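Local coordinates for polyhedrin (Operophtera brumata cypovirus 19, PDB 5A99), which assembles into the crystalline lattice of polyhedra, the insect-virus occlusion bodies that embed cypovirus particles and probably shelter them between hosts, at residues Y61-L66 and G104-V109; H86-L91 and N129-I134; V119-V124 and M166-V171; M156-I159 and R164-A167. All blocks are in the same frame, centred on the assembly; numbering follows the deposited sequence.

Overall arrangement
Interactions 1 and 2 form one continuous cluster, with Trp63 meeting Tyr131, Leu91 and Arg88, and both also touch the second subunit. Interaction 4 lies opposite that cluster across the chain's centre, next to interaction 3, with which it shares Met166 and Ala167 of strand 164-173; their centres are about 8 Å apart. The first and third contacts are buried, the second and fourth only partly so. Chemistry follows place: among loops and at helix 81-92, aromatic side chains pair with charged groups through single, well-directed hydrogen bonds; over the sheet, Trp168 meets purely apolar partners; and in the hairpin 157-161/164-173, at the sheet's margin within this chain, backbone bonds do most of the work.

Interaction 1. Residues Y61-L66 and G104-V109; sequences YNWDQL and GMNEPV
The indole edge of Trp63 meets the carboxylate of Glu107, with OE2 lying only 7° out of the ring plane. Ring and carboxylate are turned 63° against each other. Asn106 comes in obliquely at the far corner of the six-membered ring, where its ND2 is 3.5 Å from Trp63 CH2 and its amide plane stands nearly perpendicular to the indole. The ring also touches Tyr131, and Leu84, Arg88 and Leu91 of helix 81-92. The edge contact is a hydrogen bond, Trp63 NE1 to Glu107 OE2 at 2.7 Å, arriving on the anti side and tilted out of the carboxylate plane. With chi1 at -180°, the indole is thrown away from its own backbone nitrogen and reaches across to the second loop. On the far side, residues 104-107 form a type I beta turn, closed by Glu107 N to Gly104 O (3.1 Å). The same glutamate braces that turn a second time, because its OE1 accepts from Gly104 N at 2.7 Å. Since OE2 also bonds to ND1 of His182, both carboxylate oxygens are engaged and the group is fixed in rotation within a buried setting. Beside this polar core, the ring of Pro108 approaches Leu66 loosely, its CD 4.5 Å from Leu66 O, and both side chains also rest on Leu39 of strand 33-40.

Interaction 2. Residues H86-L91 and N129-I134; sequences HLRDGL and NKYNNI
Arg88 reaches Tyr131 through NE, not through either terminal nitrogen: NE donates to the phenol OH at 2.8 Å, along a fairly straight path of 163°. The contact sets one turn of helix 81-92 against a type I beta turn, residues 130-133, which follows strand 125-129. Tyr131 is the second residue of that turn and makes nearly all the contact from its side. Its ring plane lies 71° from the guanidinium, and the hydroxyl sits at the guanidinium edge, close to the plane of that group. A bend at chi3 of Arg88 (85°) swings the guanidinium aside, presenting NE to the phenol, while NH1 bonds to the carbonyl oxygen of Arg72 of the second subunit. The aliphatic root of the arginine also borders the hydroxyl, with CB 3.4 Å from Tyr131 OH.

Leu91, three residues further along the helix, covers one face of the same ring. Its CB stands 4.1 Å from the ring centroid in a CH-pi contact, and the carbonyl oxygen of Arg88 lies over that face too. The tyrosine is therefore bonded at its hydroxyl and covered on one face by the helix. Beyond the ring the turn runs on into an Asx turn, in which Asn132 OD1 accepts from Ile134 N at 3.2 Å. A single water joins the two backbones: it donates to Leu91 O at 2.7 Å and accepts, weakly, from Asn132 N at 3.0 Å.

Interaction 3. Residues V119-V124 and M166-V171; sequences VDLGSV and MAWSYV
Leu121 and Trp168 supply the CH-pi part of this contact. The methyl CD2 of Leu121 sits squarely over the five-membered ring of the indole, 3.8 Å from its centroid and just 6° off the ring normal, so that one carbon faces all five ring atoms at nearly equal range. The other methyl, CD1, lies beside this one, 4.0 Å from Trp168 NE1. The leucine descends onto the ring at about a right angle.

Van der Waals packing adds a second touch on the benzo half, where Val119 CG2 approaches Trp168 CZ3 to 3.7 Å. That methyl meets the ring obliquely. It occupies the crowded position between the backbone nitrogen and carbonyl carbon of its own residue, while CG1 takes the site beside the nitrogen.

Hydrogen bonds order the loop that presents these residues. Asp120 O accepts both Ser123 N, at 2.9 Å, and Ser123 OG, at 2.7 Å, the hydroxyl approaching in the carbonyl plane on a lone pair. Ser123 OG and Asp120 OD2 are also tied to Gln190 of strand 184-190. Val124 N closes on Leu121 O at 3.1 Å in a short turn with helical backbone angles, from which Leu121 points toward the strand.

Trp168 projects from the antiparallel six-stranded sheet, whereas Val119 and Val124 also rest on Val189 of the three-stranded one. The loop therefore joins the two sheets, an arrangement consistent with the beta-sandwich core of cypovirus polyhedrins.

Interaction 4. Residues M156-I159 and R164-A167; sequences MRPI and REMA
Glu165 lies alongside Pro158, the two side chains pointing the same way. From CB onward, CG stands opposite the carbonyl carbon (chi1 -68°) and beyond it the chain runs extended, which carries it along the flank of the proline ring. Its CG is 3.8 Å from Pro158 CB. The carboxylate carbon CD lies alongside, about equally far from CB and CG of Pro158. At the tip, OE2 comes to 3.6 Å from Pro158 CG, and it also has a long, weak ion pair with Arg160.

The backbones of strands 157-161 and 164-173 form a beta hairpin interrupted by a classic beta bulge, in which Met166 and Ala167 both face Ile159. The carbonyl of Ile159 is the pivot: it receives Met166 N at 3.1 Å, close to the C=O axis, and more weakly Ala167 N at 3.4 Å. In return Ile159 N donates to Ala167 O at 2.7 Å, making Ile159 and Ala167 an antiparallel hydrogen-bonded pair. The local directions of the two short strand segments differ by 104°, far from the 180° of straight antiparallel partners. Ile159 and Ala167 send their side chains to the same face, the one covered by Leu239, with their CB atoms 4.3 Å apart. Ala167 O has a further neighbour in Pro158 CA, which makes a CA-H...O contact of 3.2 Å.

Interaction 1. Residues Y61-L66 and G104-V109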
loop_
_atom_site.group_PDB
_atom_site.type_symbol
_atom_site.label_atom_id
_atom_site.label_comp_id
_atom_site.label_asym_id
_atom_site.label_seq_id
_atom_site.Cartn_x
_atom_site.Cartn_y
_atom_site.Cartn_z
ATOM N N TYR A 61 -7.798 -5.349 4.154
ATOM C CA TYR A 61 -8.682 -4.207 4.236
ATOM C C TYR A 61 -9.124 -4.036 5.675
ATOM O O TYR A 61 -9.613 -4.969 6.309
ATOM C CB TYR A 61 -9.870 -4.398 3.291
ATOM C CG TYR A 61 -9.418 -4.622 1.874
ATOM C CD1 TYR A 61 -9.188 -3.558 1.010
ATOM C CD2 TYR A 61 -9.192 -5.908 1.403
ATOM C CE1 TYR A 61 -8.746 -3.775 -0.287
ATOM C CE2 TYR A 61 -8.758 -6.131 0.111
ATOM C CZ TYR A 61 -8.528 -5.063 -0.728
ATOM O OH TYR A 61 -8.095 -5.302 -2.014
ATOM N N ASN A 62 -8.902 -2.847 6.206
ATOM C CA ASN A 62 -9.364 -2.546 7.541
ATOM C C ASN A 62 -10.864 -2.242 7.490
ATOM O O ASN A 62 -11.416 -2.011 6.412
ATOM C CB ASN A 62 -8.580 -1.373 8.123
ATOM C CG ASN A 62 -8.747 -1.258 9.614
ATOM O OD1 ASN A 62 -9.081 -2.234 10.286
ATOM N ND2 ASN A 62 -8.521 -0.065 10.145
ATOM N N TRP A 63 -11.515 -2.254 8.652
ATOM C CA TRP A 63 -12.956 -2.018 8.755
ATOM C C TRP A 63 -13.391 -0.751 8.009
ATOM O O TRP A 63 -14.417 -0.744 7.325
ATOM C CB TRP A 63 -13.342 -1.932 10.229
ATOM C CG TRP A 63 -14.805 -1.700 10.528
ATOM C CD1 TRP A 63 -15.778 -2.654 10.668
ATOM C CD2 TRP A 63 -15.444 -0.445 10.751
ATOM N NE1 TRP A 63 -16.981 -2.066 10.962
ATOM C CE2 TRP A 63 -16.807 -0.709 11.019
ATOM C CE3 TRP A 63 -14.995 0.886 10.753
ATOM C CZ2 TRP A 63 -17.727 0.303 11.280
ATOM C CZ3 TRP A 63 -15.914 1.893 11.020
ATOM C CH2 TRP A 63 -17.264 1.594 11.280
ATOM N N ASP A 64 -12.605 0.314 8.128
ATOM C CA ASP A 64 -12.975 1.584 7.529
ATOM C C ASP A 64 -12.695 1.621 6.024
ATOM O O ASP A 64 -13.011 2.597 5.349
ATOM C CB ASP A 64 -12.285 2.752 8.246
ATOM C CG ASP A 64 -10.802 2.856 7.921
ATOM O OD1 ASP A 64 -10.148 1.804 7.756
ATOM O OD2 ASP A 64 -10.295 3.999 7.834
ATOM N N GLN A 65 -12.121 0.549 5.496
ATOM C CA GLN A 65 -11.978 0.425 4.061
ATOM C C GLN A 65 -13.029 -0.514 3.488
ATOM O O GLN A 65 -13.100 -0.685 2.276
ATOM C CB GLN A 65 -10.563 -0.045 3.724
ATOM C CG GLN A 65 -9.508 0.890 4.293
ATOM C CD GLN A 65 -8.116 0.294 4.251
ATOM O OE1 GLN A 65 -7.929 -0.897 4.486
ATOM N NE2 GLN A 65 -7.131 1.122 3.941
ATOM N N LEU A 66 -13.856 -1.095 4.365
ATOM C CA LEU A 66 -14.905 -2.039 3.964
ATOM C C LEU A 66 -16.317 -1.460 4.125
ATOM O O LEU A 66 -17.232 -1.806 3.383
ATOM C CB LEU A 66 -14.796 -3.333 4.780
ATOM C CG LEU A 66 -13.492 -4.136 4.624
ATOM C CD1 LEU A 66 -13.381 -5.228 5.686
ATOM C CD2 LEU A 66 -13.406 -4.715 3.239
ATOM N N GLY A 104 -23.303 -0.502 12.675
ATOM C CA GLY A 104 -23.361 0.699 11.871
ATOM C C GLY A 104 -24.184 0.485 10.625
ATOM O O GLY A 104 -24.150 -0.593 10.022
ATOM N N MET A 105 -24.937 1.514 10.247
ATOM C CA MET A 105 -25.641 1.517 8.974
ATOM C C MET A 105 -24.640 1.383 7.833
ATOM O O MET A 105 -24.988 0.934 6.743
ATOM C CB MET A 105 -26.423 2.815 8.814
ATOM C CG MET A 105 -27.575 2.957 9.769
ATOM S SD MET A 105 -28.575 1.452 9.855
ATOM C CE MET A 105 -29.982 2.065 10.783
ATOM N N ASN A 106 -23.390 1.756 8.102
ATOM C CA ASN A 106 -22.349 1.760 7.078
ATOM C C ASN A 106 -21.717 0.392 6.864
ATOM O O ASN A 106 -20.925 0.218 5.947
ATOM C CB ASN A 106 -21.252 2.793 7.422
ATOM C CG ASN A 106 -20.645 2.574 8.815
ATOM O OD1 ASN A 106 -21.267 1.966 9.689
ATOM N ND2 ASN A 106 -19.432 3.091 9.025
ATOM N N GLU A 107 -22.063 -0.568 7.713
ATOM C CA GLU A 107 -21.417 -1.882 7.688
ATOM C C GLU A 107 -22.100 -2.865 6.740
ATOM O O GLU A 107 -23.318 -2.851 6.597
ATOM C CB GLU A 107 -21.405 -2.484 9.093
ATOM C CG GLU A 107 -20.586 -1.701 10.120
ATOM C CD GLU A 107 -20.507 -2.435 11.440
ATOM O OE1 GLU A 107 -21.521 -2.467 12.160
ATOM O OE2 GLU A 107 -19.441 -3.004 11.749
ATOM N N PRO A 108 -21.307 -3.744 6.114
ATOM C CA PRO A 108 -21.801 -4.728 5.147
ATOM C C PRO A 108 -22.572 -5.846 5.840
ATOM O O PRO A 108 -22.283 -6.202 6.985
ATOM C CB PRO A 108 -20.512 -5.267 4.511
ATOM C CG PRO A 108 -19.483 -5.129 5.591
ATOM C CD PRO A 108 -19.858 -3.879 6.350
ATOM N N VAL A 109 -23.563 -6.382 5.143
ATOM C CA VAL A 109 -24.348 -7.490 5.653
ATOM C C VAL A 109 -23.658 -8.818 5.377
ATOM O O VAL A 109 -23.683 -9.741 6.193
ATOM C CB VAL A 109 -25.733 -7.503 4.981
ATOM C CG1 VAL A 109 -26.576 -8.650 5.518
ATOM C CG2 VAL A 109 -26.423 -6.182 5.201
#

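Interaction 2. Residues H86-L91 and N129-I134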
loop_
_atom_site.group_PDB
_atom_site.type_symbol
_atom_site.label_atom_id
_atom_site.label_comp_id
_atom_site.label_asym_id
_atom_site.label_seq_id
_atom_site.Cartn_x
_atom_site.Cartn_y
_atom_site.Cartn_z
ATOM N N HIS A 86 -17.263 6.972 18.344
ATOM C CA HIS A 86 -17.779 6.217 19.481
ATOM C C HIS A 86 -18.052 4.772 19.094
ATOM O O HIS A 86 -17.778 3.835 19.852
ATOM C CB HIS A 86 -19.083 6.841 19.983
ATOM C CG HIS A 86 -18.934 8.246 20.476
ATOM N ND1 HIS A 86 -17.716 8.797 20.816
ATOM C CD2 HIS A 86 -19.856 9.220 20.672
ATOM C CE1 HIS A 86 -17.895 10.049 21.200
ATOM N NE2 HIS A 86 -19.183 10.329 21.125
ATOM N N LEU A 87 -18.637 4.612 17.915
ATOM C CA LEU A 87 -18.933 3.294 17.382
ATOM C C LEU A 87 -17.650 2.464 17.307
ATOM O O LEU A 87 -17.585 1.345 17.829
ATOM C CB LEU A 87 -19.577 3.436 16.004
ATOM C CG LEU A 87 -19.753 2.127 15.237
ATOM C CD1 LEU A 87 -20.578 1.149 16.060
ATOM C CD2 LEU A 87 -20.367 2.386 13.875
ATOM N N ARG A 88 -16.622 3.034 16.689
ATOM C CA ARG A 88 -15.365 2.330 16.490
ATOM C C ARG A 88 -14.709 2.002 17.813
ATOM O O ARG A 88 -14.192 0.901 17.979
ATOM C CB ARG A 88 -14.424 3.153 15.629
ATOM C CG ARG A 88 -14.878 3.257 14.187
ATOM C CD ARG A 88 -14.002 4.208 13.404
ATOM N NE ARG A 88 -12.799 3.556 12.889
ATOM C CZ ARG A 88 -11.935 4.133 12.060
ATOM N NH1 ARG A 88 -12.119 5.394 11.661
ATOM N NH2 ARG A 88 -10.883 3.455 11.635
ATOM N N ASP A 89 -14.760 2.952 18.754
ATOM C CA ASP A 89 -14.280 2.734 20.120
ATOM C C ASP A 89 -14.821 1.400 20.658
ATOM O O ASP A 89 -14.066 0.585 21.182
ATOM C CB ASP A 89 -14.701 3.889 21.051
ATOM C CG ASP A 89 -13.948 5.192 20.778
ATOM O OD1 ASP A 89 -12.939 5.175 20.042
ATOM O OD2 ASP A 89 -14.362 6.239 21.330
ATOM N N GLY A 90 -16.126 1.175 20.503
ATOM C CA GLY A 90 -16.758 -0.062 20.959
ATOM C C GLY A 90 -16.409 -1.302 20.150
ATOM O O GLY A 90 -16.298 -2.404 20.703
ATOM N N LEU A 91 -16.234 -1.149 18.842
ATOM C CA LEU A 91 -15.901 -2.306 17.993
ATOM C C LEU A 91 -14.480 -2.787 18.246
ATOM O O LEU A 91 -14.172 -3.965 18.058
ATOM C CB LEU A 91 -16.086 -1.982 16.507
ATOM C CG LEU A 91 -17.431 -1.379 16.075
ATOM C CD1 LEU A 91 -17.493 -1.186 14.542
ATOM C CD2 LEU A 91 -18.598 -2.231 16.567
ATOM N N ASN A 129 -10.917 -11.227 9.994
ATOM C CA ASN A 129 -10.630 -10.971 11.398
ATOM C C ASN A 129 -11.730 -10.122 12.027
ATOM O O ASN A 129 -12.559 -9.532 11.327
ATOM C CB ASN A 129 -9.297 -10.245 11.554
ATOM C CG ASN A 129 -8.115 -11.195 11.621
ATOM O OD1 ASN A 129 -8.277 -12.413 11.672
ATOM N ND2 ASN A 129 -6.913 -10.631 11.635
ATOM N N LYS A 130 -11.741 -10.081 13.353
ATOM C CA LYS A 130 -12.522 -9.101 14.088
ATOM C C LYS A 130 -11.937 -7.715 13.830
ATOM O O LYS A 130 -10.834 -7.584 13.295
ATOM C CB LYS A 130 -12.415 -9.369 15.586
ATOM C CG LYS A 130 -12.912 -10.727 16.065
ATOM C CD LYS A 130 -12.757 -10.811 17.581
ATOM C CE LYS A 130 -13.447 -12.029 18.179
ATOM N NZ LYS A 130 -14.881 -11.766 18.548
ATOM N N TYR A 131 -12.657 -6.682 14.254
ATOM C CA TYR A 131 -12.156 -5.316 14.167
ATOM C C TYR A 131 -10.755 -5.194 14.780
ATOM O O TYR A 131 -9.900 -4.480 14.252
ATOM C CB TYR A 131 -13.121 -4.362 14.882
ATOM C CG TYR A 131 -12.830 -2.886 14.680
ATOM C CD1 TYR A 131 -11.798 -2.249 15.372
ATOM C CD2 TYR A 131 -13.603 -2.123 13.814
ATOM C CE1 TYR A 131 -11.545 -0.888 15.196
ATOM C CE2 TYR A 131 -13.363 -0.777 13.637
ATOM C CZ TYR A 131 -12.331 -0.161 14.317
ATOM O OH TYR A 131 -12.109 1.183 14.112
ATOM N N ASN A 132 -10.526 -5.891 15.893
ATOM C CA ASN A 132 -9.279 -5.740 16.639
ATOM C C ASN A 132 -8.081 -6.298 15.878
ATOM O O ASN A 132 -6.938 -6.046 16.245
ATOM C CB ASN A 132 -9.388 -6.362 18.039
ATOM C CG ASN A 132 -9.643 -7.882 18.014
ATOM O OD1 ASN A 132 -9.252 -8.586 17.083
ATOM N ND2 ASN A 132 -10.304 -8.383 19.054
ATOM N N ASN A 133 -8.373 -7.046 14.813
ATOM C CA ASN A 133 -7.382 -7.478 13.833
ATOM C C ASN A 133 -6.279 -8.373 14.402
ATOM O O ASN A 133 -5.123 -8.316 13.956
ATOM C CB ASN A 133 -6.769 -6.255 13.143
ATOM C CG ASN A 133 -5.910 -6.616 11.941
ATOM O OD1 ASN A 133 -6.157 -7.602 11.238
ATOM N ND2 ASN A 133 -4.897 -5.801 11.691
ATOM N N ILE A 134 -6.645 -9.217 15.363
ATOM C CA ILE A 134 -5.737 -10.237 15.878
ATOM C C ILE A 134 -6.144 -11.585 15.314
ATOM O O ILE A 134 -7.301 -12.014 15.436
ATOM C CB ILE A 134 -5.712 -10.272 17.419
ATOM C CG1 ILE A 134 -5.254 -8.904 17.953
ATOM C CG2 ILE A 134 -4.797 -11.400 17.929
ATOM C CD1 ILE A 134 -5.502 -8.720 19.438
HETATM O O HOH W 1 -12.711 -6.263 17.898
#

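Interaction 3. Residues V119-V124 and M166-V171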
loop_
_atom_site.group_PDB
_atom_site.type_symbol
_atom_site.label_atom_id
_atom_site.label_comp_id
_atom_site.label_asym_id
_atom_site.label_seq_id
_atom_site.Cartn_x
_atom_site.Cartn_y
_atom_site.Cartn_z
ATOM N N VAL A 119 -5.802 -19.616 -11.499
ATOM C CA VAL A 119 -5.343 -19.433 -10.136
ATOM C C VAL A 119 -4.842 -20.742 -9.532
ATOM O O VAL A 119 -5.319 -21.834 -9.859
ATOM C CB VAL A 119 -6.438 -18.822 -9.226
ATOM C CG1 VAL A 119 -7.023 -17.582 -9.853
ATOM C CG2 VAL A 119 -7.510 -19.811 -8.948
ATOM N N ASP A 120 -3.866 -20.599 -8.650
ATOM C CA ASP A 120 -3.404 -21.677 -7.817
ATOM C C ASP A 120 -4.390 -21.793 -6.671
ATOM O O ASP A 120 -4.368 -20.998 -5.732
ATOM C CB ASP A 120 -2.018 -21.355 -7.279
ATOM C CG ASP A 120 -1.567 -22.329 -6.223
ATOM O OD1 ASP A 120 -2.166 -23.422 -6.118
ATOM O OD2 ASP A 120 -0.598 -22.010 -5.503
ATOM N N LEU A 121 -5.274 -22.771 -6.761
ATOM C CA LEU A 121 -6.328 -22.922 -5.764
ATOM C C LEU A 121 -5.770 -23.184 -4.362
ATOM O O LEU A 121 -6.367 -22.768 -3.373
ATOM C CB LEU A 121 -7.288 -24.033 -6.173
ATOM C CG LEU A 121 -8.212 -23.728 -7.354
ATOM C CD1 LEU A 121 -8.938 -24.989 -7.822
ATOM C CD2 LEU A 121 -9.204 -22.643 -6.992
ATOM N N GLY A 122 -4.627 -23.861 -4.285
ATOM C CA GLY A 122 -3.945 -24.081 -3.022
ATOM C C GLY A 122 -3.373 -22.814 -2.403
ATOM O O GLY A 122 -2.932 -22.821 -1.260
ATOM N N SER A 123 -3.365 -21.723 -3.152
ATOM C CA SER A 123 -2.888 -20.455 -2.613
ATOM C C SER A 123 -4.053 -19.565 -2.183
ATOM O O SER A 123 -3.854 -18.511 -1.591
ATOM C CB SER A 123 -2.021 -19.725 -3.641
ATOM O OG SER A 123 -2.810 -19.114 -4.647
ATOM N N VAL A 124 -5.277 -19.971 -2.485
ATOM C CA VAL A 124 -6.408 -19.104 -2.169
ATOM C C VAL A 124 -6.675 -19.071 -0.660
ATOM O O VAL A 124 -7.036 -20.079 -0.055
ATOM C CB VAL A 124 -7.683 -19.508 -2.931
ATOM C CG1 VAL A 124 -8.823 -18.629 -2.502
ATOM C CG2 VAL A 124 -7.461 -19.401 -4.433
ATOM N N MET A 166 -13.416 -21.407 -14.556
ATOM C CA MET A 166 -12.497 -20.292 -14.710
ATOM C C MET A 166 -12.595 -19.244 -13.599
ATOM O O MET A 166 -11.788 -18.304 -13.537
ATOM C CB MET A 166 -12.674 -19.670 -16.096
ATOM C CG MET A 166 -12.433 -20.687 -17.224
ATOM S SD MET A 166 -11.993 -19.988 -18.827
ATOM C CE MET A 166 -12.729 -18.389 -18.673
ATOM N N ALA A 167 -13.556 -19.421 -12.700
ATOM C CA ALA A 167 -13.646 -18.571 -11.523
ATOM C C ALA A 167 -14.238 -19.364 -10.366
ATOM O O ALA A 167 -14.941 -20.349 -10.575
ATOM C CB ALA A 167 -14.475 -17.354 -11.821
ATOM N N TRP A 168 -13.942 -18.923 -9.147
ATOM C CA TRP A 168 -14.387 -19.606 -7.949
ATOM C C TRP A 168 -14.956 -18.623 -6.919
ATOM O O TRP A 168 -14.376 -17.551 -6.649
ATOM C CB TRP A 168 -13.225 -20.403 -7.360
ATOM C CG TRP A 168 -12.752 -21.492 -8.261
ATOM C CD1 TRP A 168 -13.073 -22.816 -8.176
ATOM C CD2 TRP A 168 -11.882 -21.366 -9.399
ATOM N NE1 TRP A 168 -12.457 -23.519 -9.179
ATOM C CE2 TRP A 168 -11.719 -22.655 -9.944
ATOM C CE3 TRP A 168 -11.230 -20.292 -10.006
ATOM C CZ2 TRP A 168 -10.928 -22.901 -11.065
ATOM C CZ3 TRP A 168 -10.451 -20.534 -11.122
ATOM C CH2 TRP A 168 -10.306 -21.828 -11.641
ATOM N N SER A 169 -16.084 -19.008 -6.329
ATOM C CA SER A 169 -16.835 -18.116 -5.461
ATOM C C SER A 169 -17.056 -18.649 -4.049
ATOM O O SER A 169 -17.404 -19.815 -3.846
ATOM C CB SER A 169 -18.186 -17.816 -6.108
ATOM O OG SER A 169 -19.077 -17.248 -5.179
ATOM N N TYR A 170 -16.883 -17.752 -3.087
ATOM C CA TYR A 170 -17.088 -18.033 -1.677
ATOM C C TYR A 170 -17.943 -16.910 -1.093
ATOM O O TYR A 170 -17.711 -15.730 -1.383
ATOM C CB TYR A 170 -15.733 -18.087 -0.974
ATOM C CG TYR A 170 -15.738 -18.604 0.438
ATOM C CD1 TYR A 170 -16.079 -19.920 0.717
ATOM C CD2 TYR A 170 -15.364 -17.790 1.497
ATOM C CE1 TYR A 170 -16.064 -20.404 2.025
ATOM C CE2 TYR A 170 -15.351 -18.256 2.790
ATOM C CZ TYR A 170 -15.709 -19.561 3.054
ATOM O OH TYR A 170 -15.687 -20.024 4.351
ATOM N N VAL A 171 -18.936 -17.273 -0.282
ATOM C CA VAL A 171 -19.813 -16.284 0.318
ATOM C C VAL A 171 -20.046 -16.529 1.804
ATOM O O VAL A 171 -19.888 -17.645 2.312
ATOM C CB VAL A 171 -21.190 -16.207 -0.410
ATOM C CG1 VAL A 171 -20.999 -16.094 -1.916
ATOM C CG2 VAL A 171 -22.060 -17.416 -0.091
#

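Interaction 4. Residues M156-I159 and R164-A167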
loop_
_atom_site.group_PDB
_atom_site.type_symbol
_atom_site.label_atom_id
_atom_site.label_comp_id
_atom_site.label_asym_id
_atom_site.label_seq_id
_atom_site.Cartn_x
_atom_site.Cartn_y
_atom_site.Cartn_z
ATOM N N MET A 156 -15.146 -23.377 -2.081
ATOM C CA MET A 156 -15.650 -22.466 -3.095
ATOM C C MET A 156 -16.455 -23.227 -4.136
ATOM O O MET A 156 -16.338 -24.450 -4.273
ATOM C CB MET A 156 -14.511 -21.695 -3.765
ATOM C CG MET A 156 -13.574 -21.016 -2.784
ATOM S SD MET A 156 -12.241 -20.121 -3.576
ATOM C CE MET A 156 -13.008 -18.522 -3.762
ATOM N N ARG A 157 -17.291 -22.482 -4.850
ATOM C CA ARG A 157 -18.107 -23.034 -5.913
ATOM C C ARG A 157 -17.677 -22.398 -7.216
ATOM O O ARG A 157 -17.762 -21.177 -7.390
ATOM C CB ARG A 157 -19.596 -22.799 -5.664
ATOM C CG ARG A 157 -20.171 -23.665 -4.551
ATOM C CD ARG A 157 -21.658 -23.407 -4.355
ATOM N NE ARG A 157 -22.446 -23.729 -5.547
ATOM C CZ ARG A 157 -23.375 -22.931 -6.074
ATOM N NH1 ARG A 157 -23.626 -21.750 -5.532
ATOM N NH2 ARG A 157 -24.062 -23.310 -7.146
ATOM N N PRO A 158 -17.194 -23.229 -8.135
ATOM C CA PRO A 158 -16.668 -22.760 -9.412
ATOM C C PRO A 158 -17.756 -22.167 -10.286
ATOM O O PRO A 158 -18.936 -22.492 -10.134
ATOM C CB PRO A 158 -16.122 -24.034 -10.058
ATOM C CG PRO A 158 -16.018 -25.024 -8.969
ATOM C CD PRO A 158 -17.106 -24.688 -8.013
ATOM N N ILE A 159 -17.341 -21.297 -11.194
ATOM C CA ILE A 159 -18.225 -20.746 -12.211
ATOM C C ILE A 159 -17.618 -21.078 -13.571
ATOM O O ILE A 159 -16.412 -20.901 -13.784
ATOM C CB ILE A 159 -18.378 -19.223 -12.084
ATOM C CG1 ILE A 159 -18.896 -18.842 -10.696
ATOM C CG2 ILE A 159 -19.316 -18.685 -13.175
ATOM C CD1 ILE A 159 -18.861 -17.343 -10.428
ATOM N N ARG A 164 -15.622 -24.569 -18.942
ATOM C CA ARG A 164 -14.374 -24.571 -18.181
ATOM C C ARG A 164 -14.525 -23.836 -16.861
ATOM O O ARG A 164 -15.060 -22.732 -16.810
ATOM C CB ARG A 164 -13.257 -23.914 -18.997
ATOM C CG ARG A 164 -12.939 -24.642 -20.293
ATOM C CD ARG A 164 -12.506 -23.651 -21.368
ATOM N NE ARG A 164 -11.720 -24.259 -22.449
ATOM C CZ ARG A 164 -10.441 -24.622 -22.338
ATOM N NH1 ARG A 164 -9.801 -24.464 -21.183
ATOM N NH2 ARG A 164 -9.799 -25.149 -23.379
ATOM N N GLU A 165 -14.044 -24.448 -15.789
ATOM C CA GLU A 165 -13.987 -23.771 -14.507
ATOM C C GLU A 165 -12.966 -22.652 -14.649
ATOM O O GLU A 165 -11.785 -22.905 -14.868
ATOM C CB GLU A 165 -13.597 -24.746 -13.384
ATOM C CG GLU A 165 -14.667 -25.808 -13.096
ATOM C CD GLU A 165 -14.269 -26.785 -12.003
ATOM O OE1 GLU A 165 -13.063 -26.853 -11.684
ATOM O OE2 GLU A 165 -15.163 -27.486 -11.471
ATOM N N MET A 166 -13.416 -21.407 -14.556
ATOM C CA MET A 166 -12.497 -20.292 -14.710
ATOM C C MET A 166 -12.595 -19.244 -13.599
ATOM O O MET A 166 -11.788 -18.304 -13.537
ATOM C CB MET A 166 -12.674 -19.670 -16.096
ATOM C CG MET A 166 -12.433 -20.687 -17.224
ATOM S SD MET A 166 -11.993 -19.988 -18.827
ATOM C CE MET A 166 -12.729 -18.389 -18.673
ATOM N N ALA A 167 -13.556 -19.421 -12.700
ATOM C CA ALA A 167 -13.646 -18.571 -11.523
ATOM C C ALA A 167 -14.238 -19.364 -10.366
ATOM O O ALA A 167 -14.941 -20.349 -10.575
ATOM C CB ALA A 167 -14.475 -17.354 -11.821
#